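Local coordinates for protein sorbitol dehydrogenase (Gluconobacter oxydans, PDB 5ITG) that probably oxidises D-sorbitol to L-sorbose as an NADP-dependent dehydrogenase of the mannitol dehydrogenase family, at residues 13-18 against 94-99; 36-41 against 253-258; 46-51 against 277-282; 2-7 against 77-82. One frame throughout, in Å; residues are numbered along the deposited sequence.

Contact 1 of 4, residues 13-18 against 94-99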
loop_
_atom_site.group_PDB
_atom_site.type_symbol
_atom_site.label_atom_id
_atom_site.label_comp_id
_atom_site.label_asym_id
_atom_site.label_seq_id
_atom_site.Cartn_x
_atom_site.Cartn_y
_atom_site.Cartn_z
ATOM N N ASN A 13 -15.280 1.072 26.525
ATOM C CA ASN A 13 -14.062 0.705 25.801
ATOM C C ASN A 13 -14.037 1.190 24.352
ATOM O O ASN A 13 -12.980 1.232 23.723
ATOM C CB ASN A 13 -13.893 -0.815 25.819
ATOM C CG ASN A 13 -14.953 -1.523 24.996
ATOM O OD1 ASN A 13 -16.152 -1.334 25.214
ATOM N ND2 ASN A 13 -14.516 -2.343 24.043
ATOM N N VAL A 14 -15.201 1.553 23.824
ATOM C CA VAL A 14 -15.301 2.012 22.445
ATOM C C VAL A 14 -15.320 3.534 22.349
ATOM O O VAL A 14 -16.152 4.189 22.970
ATOM C CB VAL A 14 -16.575 1.458 21.777
ATOM C CG1 VAL A 14 -16.622 1.869 20.317
ATOM C CG2 VAL A 14 -16.612 -0.054 21.909
ATOM N N GLN A 15 -14.400 4.095 21.570
ATOM C CA GLN A 15 -14.343 5.541 21.400
ATOM C C GLN A 15 -15.290 5.964 20.284
ATOM O O GLN A 15 -15.489 5.231 19.319
ATOM C CB GLN A 15 -12.918 5.992 21.059
ATOM C CG GLN A 15 -12.817 7.470 20.697
ATOM C CD GLN A 15 -11.402 7.902 20.354
ATOM O OE1 GLN A 15 -10.717 7.255 19.561
ATOM N NE2 GLN A 15 -10.962 9.010 20.941
ATOM N N ALA A 16 -15.874 7.150 20.421
ATOM C CA ALA A 16 -16.789 7.662 19.412
ATOM C C ALA A 16 -16.112 8.799 18.659
ATOM O O ALA A 16 -15.065 9.294 19.074
ATOM C CB ALA A 16 -18.068 8.157 20.073
ATOM N N PRO A 17 -16.695 9.223 17.530
ATOM C CA PRO A 17 -16.088 10.318 16.771
ATOM C C PRO A 17 -15.832 11.506 17.692
ATOM O O PRO A 17 -16.722 11.931 18.419
ATOM C CB PRO A 17 -17.140 10.615 15.712
ATOM C CG PRO A 17 -17.717 9.257 15.447
ATOM C CD PRO A 17 -17.884 8.699 16.838
ATOM N N PRO A 18 -14.607 12.048 17.679
ATOM C CA PRO A 18 -14.252 13.192 18.526
ATOM C C PRO A 18 -14.703 14.542 17.967
ATOM O O PRO A 18 -13.914 15.486 17.894
ATOM C CB PRO A 18 -12.736 13.089 18.607
ATOM C CG PRO A 18 -12.385 12.626 17.221
ATOM C CD PRO A 18 -13.420 11.532 16.972
ATOM N N THR A 94 -7.529 -1.428 20.519
ATOM C CA THR A 94 -8.459 -0.377 20.910
ATOM C C THR A 94 -9.472 -0.315 19.775
ATOM O O THR A 94 -9.155 -0.685 18.643
ATOM C CB THR A 94 -7.776 0.993 21.037
ATOM O OG1 THR A 94 -7.302 1.409 19.752
ATOM C CG2 THR A 94 -6.607 0.925 22.012
ATOM N N VAL A 95 -10.690 0.128 20.068
ATOM C CA VAL A 95 -11.713 0.212 19.033
ATOM C C VAL A 95 -12.443 1.547 19.060
ATOM O O VAL A 95 -12.676 2.126 20.125
ATOM C CB VAL A 95 -12.738 -0.949 19.151
ATOM C CG1 VAL A 95 -13.482 -0.869 20.470
ATOM C CG2 VAL A 95 -13.709 -0.902 17.980
ATOM N N ARG A 96 -12.790 2.040 17.876
ATOM C CA ARG A 96 -13.479 3.316 17.757
ATOM C C ARG A 96 -14.495 3.291 16.623
ATOM O O ARG A 96 -14.358 2.524 15.667
ATOM C CB ARG A 96 -12.462 4.434 17.507
ATOM C CG ARG A 96 -11.684 4.288 16.200
ATOM C CD ARG A 96 -10.585 5.329 16.108
ATOM N NE ARG A 96 -11.121 6.676 16.269
ATOM C CZ ARG A 96 -10.390 7.744 16.570
ATOM N NH1 ARG A 96 -9.080 7.627 16.746
ATOM N NH2 ARG A 96 -10.969 8.930 16.693
ATOM N N VAL A 97 -15.524 4.123 16.746
ATOM C CA VAL A 97 -16.553 4.222 15.723
ATOM C C VAL A 97 -16.191 5.443 14.889
ATOM O O VAL A 97 -16.125 6.561 15.397
ATOM C CB VAL A 97 -17.956 4.397 16.354
ATOM C CG1 VAL A 97 -19.011 4.540 15.267
ATOM C CG2 VAL A 97 -18.270 3.202 17.233
HETATM N N MSE A 98 -15.943 5.208 13.607
HETATM C CA MSE A 98 -15.544 6.244 12.665
HETATM C C MSE A 98 -16.729 6.984 12.047
HETATM O O MSE A 98 -17.676 6.359 11.583
HETATM C CB MSE A 98 -14.722 5.599 11.550
HETATM C CG MSE A 98 -13.529 4.798 12.041
HETATM SE SE MSE A 98 -12.004 5.929 12.313
HETATM C CE MSE A 98 -11.604 6.247 10.447
ATOM N N GLY A 99 -16.656 8.312 12.012
ATOM C CA GLY A 99 -17.744 9.087 11.440
ATOM C C GLY A 99 -17.424 9.941 10.220
ATOM O O GLY A 99 -18.319 10.584 9.669
#
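Gln15 is hydrogen-bonded to strand 93-106 by both sides of its backbone. Gln15 N donates to Val95 O at 3.0 Å in a nearly straight bond. Val97 N donates to Gln15 O at 2.8 Å. The two bonds straddle Arg96, the parallel bridge partner of Gln15, and add the short strand 14-15 to the mixed sheet of the Rossmann domain.

The apolar contacts lie round Val14. Its two methyls diverge: CG2 meets Val95 CG1 at 3.5 Å, and CG1 meets Val97 CG2 at 3.7 Å. Further along, the ring of Pro17 sits against the backbone, with its CD 3.1 Å from Val97 O. Leu249 also packs on Val14.

The polar side chains of Gln15 and Arg96 run side by side in the same direction. Gln15 OE1 lies over the centre of one guanidinium face, 3.0 Å from Arg96 CZ, with amide and guanidinium planes 39° apart. A bend at chi3 (-55°) turns the Arg96 chain so that this face meets the amide. Pro18 CD is at the guanidinium edge, 3.6 Å from Arg96 NH2. A leucine in place of Arg96 would probably leave Gln15 OE1 without the positive face beside it and free its amide to turn.

The geometry is consistent with electrostatic attraction without a side-chain hydrogen bond: the amide oxygen sits over the cation, while the backbone bonds set the register.

Contact 2 of 4, residues 36-41 against 253-258; sequences FFRAHE and LPLVAE
Ala39, in the last turn of helix 35-39, approaches Ala257 of strand 255-258 with their CA atoms 6.7 Å apart. The methyls face each other, Ala39 CB lying 4.0 Å from Ala257 CB. Leu255 CD1 touches Ala39 CB too, at 4.1 Å. Small side chains at both alanines let helix and strand come close.

Helix 35-39 follows strand 26-31, at the place where Rossmann folds carry the glycine-rich turn and first helix of the dinucleotide site. Strand 255-258 belongs to the same mixed sheet as strand 26-31 and pairs in parallel with strand 82-87.

Arg38 extends from the helix past Leu255 to Leu253. Leu255 CD1 touches Arg38 CB at 3.8 Å and also lies over the centre of one guanidinium face, 4.0 Å above its plane. Leu255 CD2 is on the same group, 3.6 Å from Arg38 NH2. At the guanidinium edge, Arg38 NH2 donates to Leu253 O at 146°; the modelled length of 2.5 Å is very short and doubtful as a measure of strength. With chi3 near 60° the chain bends, bringing NH2 to that carbonyl. Tyr82 makes a cation-pi contact with Arg38, and Phe75 of helix 66-77 touches both Arg38 and Leu253.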
loop_
_atom_site.group_PDB
_atom_site.type_symbol
_atom_site.label_atom_id
_atom_site.label_comp_id
_atom_site.label_asym_id
_atom_site.label_seq_id
_atom_site.Cartn_x
_atom_site.Cartn_y
_atom_site.Cartn_z
ATOM N N PHE A 36 -8.659 -0.464 3.245
ATOM C CA PHE A 36 -7.509 0.409 3.424
ATOM C C PHE A 36 -7.931 1.865 3.592
ATOM O O PHE A 36 -7.457 2.560 4.499
ATOM C CB PHE A 36 -6.545 0.285 2.243
ATOM C CG PHE A 36 -5.292 1.089 2.419
ATOM C CD1 PHE A 36 -4.405 0.789 3.447
ATOM C CD2 PHE A 36 -5.016 2.169 1.591
ATOM C CE1 PHE A 36 -3.259 1.561 3.648
ATOM C CE2 PHE A 36 -3.875 2.947 1.784
ATOM C CZ PHE A 36 -2.998 2.642 2.814
ATOM N N PHE A 37 -8.815 2.323 2.711
ATOM C CA PHE A 37 -9.322 3.693 2.759
ATOM C C PHE A 37 -9.943 3.973 4.122
ATOM O O PHE A 37 -9.660 4.986 4.758
ATOM C CB PHE A 37 -10.394 3.914 1.677
ATOM C CG PHE A 37 -11.371 5.016 2.013
ATOM C CD1 PHE A 37 -10.982 6.349 1.955
ATOM C CD2 PHE A 37 -12.653 4.714 2.466
ATOM C CE1 PHE A 37 -11.856 7.370 2.349
ATOM C CE2 PHE A 37 -13.538 5.729 2.865
ATOM C CZ PHE A 37 -13.137 7.057 2.806
ATOM N N ARG A 38 -10.795 3.058 4.564
ATOM C CA ARG A 38 -11.492 3.214 5.830
ATOM C C ARG A 38 -10.589 3.225 7.068
ATOM O O ARG A 38 -10.952 3.811 8.089
ATOM C CB ARG A 38 -12.548 2.123 5.948
ATOM C CG ARG A 38 -13.606 2.203 4.861
ATOM C CD ARG A 38 -14.391 0.906 4.807
ATOM N NE ARG A 38 -15.034 0.661 6.084
ATOM C CZ ARG A 38 -15.362 -0.538 6.553
ATOM N NH1 ARG A 38 -15.110 -1.634 5.852
ATOM N NH2 ARG A 38 -15.942 -0.630 7.739
ATOM N N ALA A 39 -9.418 2.594 6.972
ATOM C CA ALA A 39 -8.482 2.530 8.097
ATOM C C ALA A 39 -7.296 3.479 7.958
ATOM O O ALA A 39 -6.509 3.641 8.893
ATOM C CB ALA A 39 -7.974 1.095 8.262
ATOM N N HIS A 40 -7.164 4.113 6.800
ATOM C CA HIS A 40 -6.039 5.011 6.572
ATOM C C HIS A 40 -6.521 6.429 6.270
ATOM O O HIS A 40 -6.580 7.262 7.173
ATOM C CB HIS A 40 -5.170 4.450 5.433
ATOM C CG HIS A 40 -3.906 5.216 5.189
ATOM N ND1 HIS A 40 -3.834 6.266 4.302
ATOM C CD2 HIS A 40 -2.666 5.086 5.719
ATOM C CE1 HIS A 40 -2.603 6.749 4.293
ATOM N NE2 HIS A 40 -1.874 6.050 5.144
ATOM N N GLU A 41 -6.893 6.705 5.023
ATOM C CA GLU A 41 -7.367 8.043 4.670
ATOM C C GLU A 41 -8.495 8.527 5.591
ATOM O O GLU A 41 -8.437 9.629 6.140
ATOM C CB GLU A 41 -7.857 8.082 3.221
ATOM C CG GLU A 41 -8.157 9.504 2.738
ATOM C CD GLU A 41 -8.801 9.548 1.368
ATOM O OE1 GLU A 41 -8.440 8.708 0.518
ATOM O OE2 GLU A 41 -9.655 10.434 1.133
ATOM N N LEU A 253 -19.972 -3.949 9.248
ATOM C CA LEU A 253 -18.761 -3.618 8.502
ATOM C C LEU A 253 -17.541 -3.352 9.392
ATOM O O LEU A 253 -16.883 -2.321 9.266
ATOM C CB LEU A 253 -19.037 -2.385 7.639
ATOM C CG LEU A 253 -20.287 -2.527 6.769
ATOM C CD1 LEU A 253 -20.744 -1.168 6.280
ATOM C CD2 LEU A 253 -19.989 -3.466 5.609
ATOM N N PRO A 254 -17.211 -4.289 10.293
ATOM C CA PRO A 254 -16.058 -4.097 11.174
ATOM C C PRO A 254 -14.752 -4.396 10.453
ATOM O O PRO A 254 -14.711 -5.238 9.564
ATOM C CB PRO A 254 -16.319 -5.104 12.283
ATOM C CG PRO A 254 -16.855 -6.262 11.505
ATOM C CD PRO A 254 -17.847 -5.594 10.549
ATOM N N LEU A 255 -13.689 -3.698 10.834
ATOM C CA LEU A 255 -12.387 -3.944 10.233
ATOM C C LEU A 255 -11.317 -3.710 11.290
ATOM O O LEU A 255 -11.573 -3.095 12.336
ATOM C CB LEU A 255 -12.152 -3.051 9.004
ATOM C CG LEU A 255 -11.808 -1.569 9.157
ATOM C CD1 LEU A 255 -11.489 -0.995 7.784
ATOM C CD2 LEU A 255 -12.958 -0.818 9.799
ATOM N N VAL A 256 -10.120 -4.214 11.015
ATOM C CA VAL A 256 -9.011 -4.096 11.946
ATOM C C VAL A 256 -7.731 -3.726 11.197
ATOM O O VAL A 256 -7.560 -4.067 10.033
ATOM C CB VAL A 256 -8.829 -5.434 12.714
ATOM C CG1 VAL A 256 -8.689 -6.583 11.733
ATOM C CG2 VAL A 256 -7.629 -5.361 13.641
ATOM N N ALA A 257 -6.848 -3.003 11.870
ATOM C CA ALA A 257 -5.589 -2.587 11.263
ATOM C C ALA A 257 -4.527 -2.563 12.347
ATOM O O ALA A 257 -4.853 -2.552 13.534
ATOM C CB ALA A 257 -5.736 -1.199 10.647
ATOM N N GLU A 258 -3.258 -2.564 11.937
ATOM C CA GLU A 258 -2.162 -2.512 12.899
ATOM C C GLU A 258 -2.175 -1.101 13.472
ATOM O O GLU A 258 -2.688 -0.172 12.838
ATOM C CB GLU A 258 -0.817 -2.790 12.207
ATOM C CG GLU A 258 -0.406 -1.740 11.185
ATOM C CD GLU A 258 0.916 -2.060 10.501
ATOM O OE1 GLU A 258 1.797 -2.676 11.142
ATOM O OE2 GLU A 258 1.083 -1.677 9.324
#

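Contact 3 of 4, residues 46-51 against 277-282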
loop_
_atom_site.group_PDB
_atom_site.type_symbol
_atom_site.label_atom_id
_atom_site.label_comp_id
_atom_site.label_asym_id
_atom_site.label_seq_id
_atom_site.Cartn_x
_atom_site.Cartn_y
_atom_site.Cartn_z
ATOM N N GLU A 46 -10.546 11.755 10.166
ATOM C CA GLU A 46 -11.306 11.661 11.407
ATOM C C GLU A 46 -10.656 12.485 12.520
ATOM O O GLU A 46 -11.345 13.016 13.394
ATOM C CB GLU A 46 -11.392 10.196 11.851
ATOM C CG GLU A 46 -12.195 9.962 13.121
ATOM C CD GLU A 46 -13.682 9.855 12.853
ATOM O OE1 GLU A 46 -14.144 10.415 11.838
ATOM O OE2 GLU A 46 -14.390 9.218 13.660
ATOM N N GLN A 47 -9.332 12.597 12.472
ATOM C CA GLN A 47 -8.578 13.323 13.489
ATOM C C GLN A 47 -8.424 14.827 13.275
ATOM O O GLN A 47 -7.877 15.514 14.130
ATOM C CB GLN A 47 -7.199 12.690 13.645
ATOM C CG GLN A 47 -7.250 11.221 14.027
ATOM C CD GLN A 47 -5.899 10.549 13.900
ATOM O OE1 GLN A 47 -4.962 10.868 14.636
ATOM N NE2 GLN A 47 -5.785 9.619 12.951
ATOM N N ILE A 48 -8.888 15.344 12.143
ATOM C CA ILE A 48 -8.796 16.781 11.896
ATOM C C ILE A 48 -10.178 17.396 11.693
ATOM O O ILE A 48 -10.307 18.601 11.487
ATOM C CB ILE A 48 -7.906 17.095 10.662
ATOM C CG1 ILE A 48 -8.368 16.293 9.444
ATOM C CG2 ILE A 48 -6.449 16.784 10.979
ATOM C CD1 ILE A 48 -9.677 16.772 8.840
ATOM N N LEU A 49 -11.211 16.561 11.764
ATOM C CA LEU A 49 -12.582 17.016 11.575
ATOM C C LEU A 49 -13.035 17.936 12.713
ATOM O O LEU A 49 -13.951 18.744 12.549
ATOM C CB LEU A 49 -13.509 15.803 11.471
ATOM C CG LEU A 49 -14.432 15.718 10.251
ATOM C CD1 LEU A 49 -13.691 16.123 8.988
ATOM C CD2 LEU A 49 -14.960 14.297 10.127
ATOM N N GLU A 50 -12.390 17.805 13.866
ATOM C CA GLU A 50 -12.718 18.634 15.019
ATOM C C GLU A 50 -12.067 20.004 14.851
ATOM O O GLU A 50 -12.352 20.933 15.602
ATOM C CB GLU A 50 -12.206 17.977 16.302
ATOM C CG GLU A 50 -10.699 17.797 16.330
ATOM C CD GLU A 50 -10.223 17.066 17.570
ATOM O OE1 GLU A 50 -10.520 17.545 18.688
ATOM O OE2 GLU A 50 -9.552 16.018 17.425
ATOM N N HIS A 51 -11.191 20.116 13.856
ATOM C CA HIS A 51 -10.482 21.360 13.568
ATOM C C HIS A 51 -11.084 22.047 12.349
ATOM O O HIS A 51 -11.299 23.261 12.342
ATOM C CB HIS A 51 -9.007 21.061 13.292
ATOM C CG HIS A 51 -8.300 20.411 14.437
ATOM N ND1 HIS A 51 -7.178 19.627 14.270
ATOM C CD2 HIS A 51 -8.547 20.436 15.769
ATOM C CE1 HIS A 51 -6.766 19.196 15.449
ATOM N NE2 HIS A 51 -7.579 19.672 16.375
ATOM N N GLU A 277 -1.361 17.658 8.805
ATOM C CA GLU A 277 -0.167 17.570 9.638
ATOM C C GLU A 277 -0.576 17.359 11.096
ATOM O O GLU A 277 0.076 16.620 11.833
ATOM C CB GLU A 277 0.696 18.833 9.504
ATOM C CG GLU A 277 0.024 20.143 9.904
ATOM C CD GLU A 277 -1.103 20.545 8.967
ATOM O OE1 GLU A 277 -0.963 20.349 7.743
ATOM O OE2 GLU A 277 -2.126 21.075 9.458
ATOM N N LYS A 278 -1.678 17.983 11.504
ATOM C CA LYS A 278 -2.159 17.854 12.877
ATOM C C LYS A 278 -2.518 16.419 13.247
ATOM O O LYS A 278 -2.627 16.087 14.427
ATOM C CB LYS A 278 -3.371 18.765 13.104
ATOM C CG LYS A 278 -3.048 20.244 12.975
ATOM C CD LYS A 278 -4.240 21.131 13.311
ATOM C CE LYS A 278 -3.879 22.603 13.140
ATOM N NZ LYS A 278 -5.018 23.509 13.454
ATOM N N ALA A 279 -2.698 15.570 12.242
ATOM C CA ALA A 279 -3.043 14.169 12.473
ATOM C C ALA A 279 -1.839 13.259 12.240
ATOM O O ALA A 279 -1.965 12.035 12.249
ATOM C CB ALA A 279 -4.188 13.757 11.556
ATOM N N GLY A 280 -0.675 13.860 12.021
ATOM C CA GLY A 280 0.521 13.070 11.809
ATOM C C GLY A 280 0.893 12.828 10.359
ATOM O O GLY A 280 1.837 12.088 10.081
ATOM N N VAL A 281 0.154 13.424 9.427
ATOM C CA VAL A 281 0.480 13.252 8.022
ATOM C C VAL A 281 1.741 14.076 7.802
ATOM O O VAL A 281 1.839 15.217 8.268
ATOM C CB VAL A 281 -0.648 13.760 7.097
ATOM C CG1 VAL A 281 -0.249 13.585 5.646
ATOM C CG2 VAL A 281 -1.935 12.991 7.378
ATOM N N GLN A 282 2.707 13.494 7.106
ATOM C CA GLN A 282 3.973 14.166 6.849
ATOM C C GLN A 282 3.946 14.821 5.481
ATOM O O GLN A 282 3.995 14.149 4.454
ATOM C CB GLN A 282 5.117 13.147 6.966
ATOM C CG GLN A 282 5.272 12.592 8.396
ATOM C CD GLN A 282 6.032 11.263 8.481
ATOM O OE1 GLN A 282 5.602 10.249 7.926
ATOM N NE2 GLN A 282 7.156 11.264 9.199
HETATM O O HOH W 1 -2.622 9.872 13.798
#
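Gln47 meets Ala279 at two points, one apolar and one through water. Its CB touches Ala279 CB at 3.8 Å. CG lies anti to the carbonyl carbon (chi1 -58°), and the chain then runs out extended, which carries the amide past the methyl to the carbonyl of Ala279. At the tip, Gln47 OE1 accepts a hydrogen bond from water 1 at 2.7 Å. The same water donates to Ala279 O, also at 2.7 Å, and so bridges the two oxygens. The other amide atom, NE2, is hydrogen-bonded to Phe43 O in helix 41-46. The two bonded ends fix the rotation of the amide.

The methyl of Ala279 also receives Ile48, whose CG2 lies 3.8 Å from Ala279 CB. The rest of the Ile48 side chain leads away. His51 and Lys278 complete the contact towards the surface. Lys278 CD comes to 3.4 Å from His51 ND1, meeting the ring obliquely. His51 ND1 is buried here and has no partner in the model. Lys278 NZ is 4.5 Å from His51 ND1, so its charge would probably disfavour protonation of the ring.

No direct hydrogen bond joins the two segments; the contact is apolar packing plus one bridging water. Residues 47-51 follow helix 41-46 and lead to strand 56-61. The 3-10 turn 277-279 precedes strand 282-284, an edge strand of a three-stranded sheet. Tyr44 of helix 41-46 packs on Ala279 and Val281, so the helix itself also touches this connection.

Contact 4 of 4, residues 2-7 against 77-82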
loop_
_atom_site.group_PDB
_atom_site.type_symbol
_atom_site.label_atom_id
_atom_site.label_comp_id
_atom_site.label_asym_id
_atom_site.label_seq_id
_atom_site.Cartn_x
_atom_site.Cartn_y
_atom_site.Cartn_z
ATOM N N ILE A 2 -26.240 -2.458 18.119
ATOM C CA ILE A 2 -26.057 -2.121 16.715
ATOM C C ILE A 2 -25.471 -0.716 16.587
ATOM O O ILE A 2 -25.624 0.112 17.484
ATOM C CB ILE A 2 -27.392 -2.189 15.945
ATOM C CG1 ILE A 2 -28.064 -3.544 16.186
ATOM C CG2 ILE A 2 -27.140 -2.005 14.452
ATOM C CD1 ILE A 2 -29.383 -3.716 15.457
ATOM N N THR A 3 -24.792 -0.456 15.475
ATOM C CA THR A 3 -24.181 0.848 15.247
ATOM C C THR A 3 -25.104 1.780 14.474
ATOM O O THR A 3 -25.441 1.522 13.321
ATOM C CB THR A 3 -22.856 0.718 14.467
ATOM O OG1 THR A 3 -21.954 -0.133 15.187
ATOM C CG2 THR A 3 -22.210 2.085 14.286
ATOM N N ARG A 4 -25.507 2.867 15.121
ATOM C CA ARG A 4 -26.381 3.854 14.501
ATOM C C ARG A 4 -26.056 5.262 14.982
ATOM O O ARG A 4 -25.431 5.447 16.024
ATOM C CB ARG A 4 -27.851 3.531 14.795
ATOM C CG ARG A 4 -28.446 2.483 13.860
ATOM C CD ARG A 4 -29.937 2.291 14.108
ATOM N NE ARG A 4 -30.212 1.389 15.224
ATOM C CZ ARG A 4 -30.109 0.064 15.157
ATOM N NH1 ARG A 4 -29.739 -0.519 14.024
ATOM N NH2 ARG A 4 -30.378 -0.678 16.223
ATOM N N GLU A 5 -26.486 6.252 14.210
ATOM C CA GLU A 5 -26.240 7.650 14.542
ATOM C C GLU A 5 -26.772 8.005 15.928
ATOM O O GLU A 5 -26.123 8.721 16.686
ATOM C CB GLU A 5 -26.892 8.547 13.486
ATOM C CG GLU A 5 -26.578 10.026 13.628
ATOM C CD GLU A 5 -27.138 10.844 12.476
ATOM O OE1 GLU A 5 -28.374 10.832 12.284
ATOM O OE2 GLU A 5 -26.343 11.494 11.761
ATOM N N THR A 6 -27.953 7.490 16.256
ATOM C CA THR A 6 -28.577 7.768 17.544
ATOM C C THR A 6 -28.044 6.855 18.642
ATOM O O THR A 6 -27.901 7.270 19.793
ATOM C CB THR A 6 -30.108 7.594 17.463
ATOM O OG1 THR A 6 -30.603 8.234 16.280
ATOM C CG2 THR A 6 -30.779 8.220 18.678
ATOM N N LEU A 7 -27.748 5.610 18.279
ATOM C CA LEU A 7 -27.246 4.632 19.237
ATOM C C LEU A 7 -25.760 4.788 19.530
ATOM O O LEU A 7 -25.050 3.798 19.692
ATOM C CB LEU A 7 -27.519 3.214 18.729
ATOM C CG LEU A 7 -28.987 2.805 18.592
ATOM C CD1 LEU A 7 -29.068 1.378 18.080
ATOM C CD2 LEU A 7 -29.687 2.922 19.940
ATOM N N ALA A 77 -27.446 1.746 6.353
ATOM C CA ALA A 77 -28.166 1.242 7.520
ATOM C C ALA A 77 -27.518 1.678 8.834
ATOM O O ALA A 77 -28.206 1.898 9.832
ATOM C CB ALA A 77 -28.251 -0.284 7.462
ATOM N N GLN A 78 -26.195 1.800 8.837
ATOM C CA GLN A 78 -25.486 2.213 10.043
ATOM C C GLN A 78 -25.076 3.676 9.974
ATOM O O GLN A 78 -24.149 4.100 10.670
ATOM C CB GLN A 78 -24.245 1.343 10.257
ATOM C CG GLN A 78 -24.559 -0.099 10.600
ATOM C CD GLN A 78 -23.313 -0.945 10.767
ATOM O OE1 GLN A 78 -23.397 -2.141 11.050
ATOM N NE2 GLN A 78 -22.146 -0.330 10.592
ATOM N N ASP A 79 -25.779 4.444 9.141
ATOM C CA ASP A 79 -25.488 5.865 8.963
ATOM C C ASP A 79 -24.039 6.052 8.523
ATOM O O ASP A 79 -23.400 7.053 8.857
ATOM C CB ASP A 79 -25.745 6.638 10.264
ATOM C CG ASP A 79 -27.225 6.760 10.589
ATOM O OD1 ASP A 79 -27.966 7.337 9.769
ATOM O OD2 ASP A 79 -27.648 6.280 11.664
ATOM N N CYS A 80 -23.547 5.073 7.766
ATOM C CA CYS A 80 -22.183 5.052 7.245
ATOM C C CYS A 80 -21.113 4.941 8.327
ATOM O O CYS A 80 -19.920 5.059 8.041
ATOM C CB CYS A 80 -21.929 6.279 6.366
ATOM S SG CYS A 80 -22.767 6.188 4.757
ATOM N N LEU A 81 -21.545 4.708 9.563
ATOM C CA LEU A 81 -20.628 4.550 10.691
ATOM C C LEU A 81 -20.106 3.113 10.718
ATOM O O LEU A 81 -20.827 2.179 10.371
ATOM C CB LEU A 81 -21.349 4.821 12.014
ATOM C CG LEU A 81 -21.909 6.210 12.325
ATOM C CD1 LEU A 81 -22.910 6.088 13.467
ATOM C CD2 LEU A 81 -20.786 7.170 12.691
ATOM N N TYR A 82 -18.857 2.939 11.133
ATOM C CA TYR A 82 -18.265 1.606 11.224
ATOM C C TYR A 82 -17.204 1.600 12.313
ATOM O O TYR A 82 -16.716 2.656 12.721
ATOM C CB TYR A 82 -17.647 1.176 9.889
ATOM C CG TYR A 82 -16.550 2.081 9.393
ATOM C CD1 TYR A 82 -16.846 3.236 8.671
ATOM C CD2 TYR A 82 -15.213 1.798 9.663
ATOM C CE1 TYR A 82 -15.834 4.091 8.226
ATOM C CE2 TYR A 82 -14.195 2.642 9.226
ATOM C CZ TYR A 82 -14.513 3.786 8.508
ATOM O OH TYR A 82 -13.512 4.627 8.078
#
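Glu5 meets the carboxylate of Asp79 through its backbone. Glu5 N donates to Asp79 OD2 at 2.8 Å, on the anti side and 29° out of the carboxylate plane. Asp79 CG, anti to its carbonyl carbon (chi1 -71°), sends OD2 there. Glu5 CB is also 3.0 Å from Asp79 OD2. At the edge of the Gln78 amide, NE2 donates to Leu81 O, which lies near the amide plane. Both ends have further partners, OE1 with Asp252 and NE2 with Asp251. The Arg4 guanidinium edge meets Ile2 CD1.

The carbonyl of Thr3 points at Gln78, with Thr3 O 3.3 Å from Gln78 CG. This oxygen is buried without a hydrogen-bond partner in the model. Thr3 CG2 packs on Leu81 CB at 3.7 Å, and Leu81 CD1 touches Arg4 C at 3.6 Å.

Glu5 OE1 and Asp79 OD1 are 4.3 Å apart, a like-charge pair that would probably favour protonating either. With an alanine in place of Asp79, Glu5 N is likely to be left without its acceptor.

Asp79, at positive phi, is the C-prime residue of a Schellman motif ending helix 66-77. A type I' turn from Gln78 to Leu81 then leads into strand 82-87 of the Rossmann domain.

Contact 1 is the common neighbour. Its centre lies 12 Å from contact 4, 13 Å from contact 2 and 16 Å from contact 3, and it touches all three. Strand 82-87 connects contacts 1 and 4: Met98 N is 2.8 Å from Tyr82 O. Tyr82 also reaches contact 2, where its OH is 2.7 Å from Arg38 O. Contact 3 joins contact 1 through Glu46 OE2, 2.9 Å from Gly99 N. Contacts 3 and 4 are furthest apart, with centres 23 Å apart and no touch. The structure is substrate-free. Contact 2 is the most deeply placed; its helix 35-39 follows the glycine-rich turn, so it probably lies near the cofactor site. Contact 4 is peripheral.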